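Fatty acid synthase 1, isoform A (Drosophila melanogaster, PDB 6FN6) probably builds long-chain saturated fatty acids from acetyl-CoA and malonyl-CoA with NADPH, this piece being its dehydratase, enoylreductase and ketoreductase region. Local coordinates at residues A949-L954 and K1001-G1006. Residues are numbered along the deposited sequence; the frame is centred on the assembly and turned at random.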
ATOM      1  N   ALA A 949      35.353  20.210  24.706  1.00 41.10           N
ATOM      2  CA  ALA A 949      36.751  20.449  24.363  1.00 41.81           C
ATOM      3  C   ALA A 949      36.888  20.568  22.847  1.00 43.08           C
ATOM      4  O   ALA A 949      36.331  19.762  22.100  1.00 40.63           O
ATOM      5  CB  ALA A 949      37.633  19.339  24.901  1.00 41.51           C
ATOM      6  N   ARG A 950      37.626  21.577  22.394  1.00 39.94           N
ATOM      7  CA  ARG A 950      37.779  21.827  20.964  1.00 44.47           C
ATOM      8  C   ARG A 950      39.246  21.971  20.551  1.00 43.25           C
ATOM      9  O   ARG A 950      39.549  22.242  19.388  1.00 41.98           O
ATOM     10  CB  ARG A 950      36.999  23.082  20.569  1.00 51.52           C
ATOM     11  CG  ARG A 950      35.485  22.918  20.647  1.00 58.65           C
ATOM     12  CD  ARG A 950      34.964  21.965  19.578  1.00 65.68           C
ATOM     13  NE  ARG A 950      33.521  21.756  19.675  1.00 73.14           N
ATOM     14  CZ  ARG A 950      32.936  20.874  20.481  1.00 79.02           C
ATOM     15  NH1 ARG A 950      31.614  20.762  20.490  1.00 79.98           N
ATOM     16  NH2 ARG A 950      33.664  20.100  21.279  1.00 80.85           N
ATOM     17  N   TYR A 951      40.149  21.789  21.509  1.00 32.52           N
ATOM     18  CA  TYR A 951      41.581  21.787  21.232  1.00 32.94           C
ATOM     19  C   TYR A 951      42.244  20.656  22.009  1.00 32.27           C
ATOM     20  O   TYR A 951      42.270  20.670  23.240  1.00 31.86           O
ATOM     21  CB  TYR A 951      42.212  23.127  21.597  1.00 33.80           C
ATOM     22  CG  TYR A 951      41.706  24.294  20.781  1.00 39.40           C
ATOM     23  CD1 TYR A 951      40.638  25.063  21.224  1.00 43.09           C
ATOM     24  CD2 TYR A 951      42.300  24.634  19.572  1.00 43.52           C
ATOM     25  CE1 TYR A 951      40.173  26.133  20.486  1.00 44.99           C
ATOM     26  CE2 TYR A 951      41.842  25.703  18.827  1.00 46.30           C
ATOM     27  CZ  TYR A 951      40.779  26.449  19.288  1.00 46.31           C
ATOM     28  OH  TYR A 951      40.319  27.514  18.551  1.00 38.01           O
ATOM     29  N   ILE A 952      42.763  19.672  21.280  1.00 32.29           N
ATOM     30  CA  ILE A 952      43.318  18.473  21.892  1.00 31.79           C
ATOM     31  C   ILE A 952      44.777  18.301  21.497  1.00 32.51           C
ATOM     32  O   ILE A 952      45.134  18.410  20.323  1.00 33.24           O
ATOM     33  CB  ILE A 952      42.501  17.225  21.501  1.00 31.19           C
ATOM     34  CG1 ILE A 952      41.063  17.335  22.016  1.00 30.51           C
ATOM     35  CG2 ILE A 952      43.175  15.951  22.008  1.00 30.93           C
ATOM     36  CD1 ILE A 952      40.927  17.328  23.526  1.00 35.37           C
ATOM     37  N   VAL A 953      45.617  18.024  22.490  1.00 36.17           N
ATOM     38  CA  VAL A 953      47.015  17.694  22.245  1.00 33.73           C
ATOM     39  C   VAL A 953      47.311  16.313  22.812  1.00 34.09           C
ATOM     40  O   VAL A 953      47.141  16.071  24.006  1.00 33.12           O
ATOM     41  CB  VAL A 953      47.955  18.747  22.851  1.00 36.17           C
ATOM     42  CG1 VAL A 953      49.404  18.418  22.530  1.00 34.48           C
ATOM     43  CG2 VAL A 953      47.594  20.138  22.350  1.00 36.43           C
ATOM     44  N   LEU A 954      47.757  15.412  21.945  1.00 34.78           N
ATOM     45  CA  LEU A 954      48.101  14.059  22.355  1.00 36.65           C
ATOM     46  C   LEU A 954      49.598  13.824  22.182  1.00 37.55           C
ATOM     47  O   LEU A 954      50.142  14.024  21.093  1.00 41.12           O
ATOM     48  CB  LEU A 954      47.315  13.032  21.537  1.00 35.72           C
ATOM     49  CG  LEU A 954      45.795  13.212  21.457  1.00 32.95           C
ATOM     50  CD1 LEU A 954      45.201  12.208  20.477  1.00 32.41           C
ATOM     51  CD2 LEU A 954      45.148  13.063  22.824  1.00 31.22           C
ATOM     52  N   LYS A1001      50.191  28.261  23.181  1.00 51.80           N
ATOM     53  CA  LYS A1001      50.084  29.185  22.055  1.00 51.41           C
ATOM     54  C   LYS A1001      48.969  28.781  21.092  1.00 46.81           C
ATOM     55  O   LYS A1001      48.359  29.640  20.454  1.00 42.50           O
ATOM     56  CB  LYS A1001      51.414  29.266  21.299  1.00 54.83           C
ATOM     57  CG  LYS A1001      52.541  29.943  22.072  1.00 57.02           C
ATOM     58  CD  LYS A1001      52.250  31.411  22.359  1.00 59.85           C
ATOM     59  CE  LYS A1001      53.368  32.056  23.175  1.00 63.29           C
ATOM     60  NZ  LYS A1001      54.627  32.232  22.398  1.00 66.00           N
ATOM     61  N   LEU A1002      48.714  27.482  20.969  1.00 46.26           N
ATOM     62  CA  LEU A1002      47.557  27.014  20.212  1.00 45.07           C
ATOM     63  C   LEU A1002      46.295  27.565  20.857  1.00 40.95           C
ATOM     64  O   LEU A1002      45.496  28.254  20.221  1.00 39.64           O
ATOM     65  CB  LEU A1002      47.506  25.485  20.167  1.00 47.02           C
ATOM     66  CG  LEU A1002      46.320  24.885  19.402  1.00 37.79           C
ATOM     67  CD1 LEU A1002      46.363  25.277  17.935  1.00 65.39           C
ATOM     68  CD2 LEU A1002      46.275  23.373  19.550  1.00 36.67           C
ATOM     69  N   ALA A1003      46.145  27.255  22.138  1.00 38.04           N
ATOM     70  CA  ALA A1003      45.067  27.774  22.962  1.00 37.65           C
ATOM     71  C   ALA A1003      45.465  27.570  24.412  1.00 37.02           C
ATOM     72  O   ALA A1003      46.115  26.576  24.743  1.00 36.35           O
ATOM     73  CB  ALA A1003      43.754  27.071  22.656  1.00 36.86           C
ATOM     74  N   LEU A1004      45.087  28.505  25.275  1.00 37.35           N
ATOM     75  CA  LEU A1004      45.490  28.444  26.671  1.00 36.96           C
ATOM     76  C   LEU A1004      45.096  27.106  27.282  1.00 43.58           C
ATOM     77  O   LEU A1004      43.942  26.680  27.188  1.00 43.27           O
ATOM     78  CB  LEU A1004      44.877  29.600  27.457  1.00 37.56           C
ATOM     79  CG  LEU A1004      45.302  30.990  26.973  1.00 40.97           C
ATOM     80  CD1 LEU A1004      44.605  32.076  27.767  1.00 42.02           C
ATOM     81  CD2 LEU A1004      46.811  31.169  27.037  1.00 40.32           C
ATOM     82  N   VAL A1005      46.071  26.448  27.902  1.00 43.90           N
ATOM     83  CA  VAL A1005      45.880  25.125  28.480  1.00 41.08           C
ATOM     84  C   VAL A1005      44.884  25.181  29.634  1.00 39.44           C
ATOM     85  O   VAL A1005      45.026  25.987  30.555  1.00 39.19           O
ATOM     86  CB  VAL A1005      47.223  24.530  28.941  1.00 42.28           C
ATOM     87  CG1 VAL A1005      47.026  23.148  29.555  1.00 43.65           C
ATOM     88  CG2 VAL A1005      48.196  24.459  27.781  1.00 42.70           C
ATOM     89  N   GLY A1006      43.865  24.330  29.559  1.00 35.56           N
ATOM     90  CA  GLY A1006      42.850  24.252  30.594  1.00 33.44           C
ATOM     91  C   GLY A1006      43.011  23.028  31.475  1.00 34.42           C
ATOM     92  O   GLY A1006      42.562  23.016  32.622  1.00 36.33           O
TER
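The methyl of Ala-1003 sits over one face of the Tyr-951 ring. CB of Ala-1003 lies 4.0 Å from the centroid of the Tyr-951 ring and 15° off the ring normal, a CH-pi contact displaced toward the CG and CD1 side. Leu-1002 reaches the same ring obliquely, its CG 4.0 Å from CD2 of Tyr-951. The Tyr-951 side chain is turned with CG anti to the carbonyl carbon (chi1 -64°), which stands the ring against both residues. Leu-1002 has CG anti to its backbone N (chi1 180°), which sends the branch in toward the strand, where its CD2 lies 4.5 Å from CG2 of Val-953. Tyr-951 and Val-953, two residues apart, point to the same side of the strand, and Leu-1002 bridges them. The contact is entirely apolar. A serine in place of Tyr-951 takes away the ring, which would probably open a gap beside the Ala-1003 methyl and CG of Leu-1002. The contact lies in the ketoreductase domain, a Rossmann-type fold. Strand 951-955 runs between parallel strands 926-930 and 978-982, and the end of helix 989-1002 packs on it just before the chain enters strand 1005-1011. Leu-1002 also touches Lys-978 and Val-980 of the edge strand.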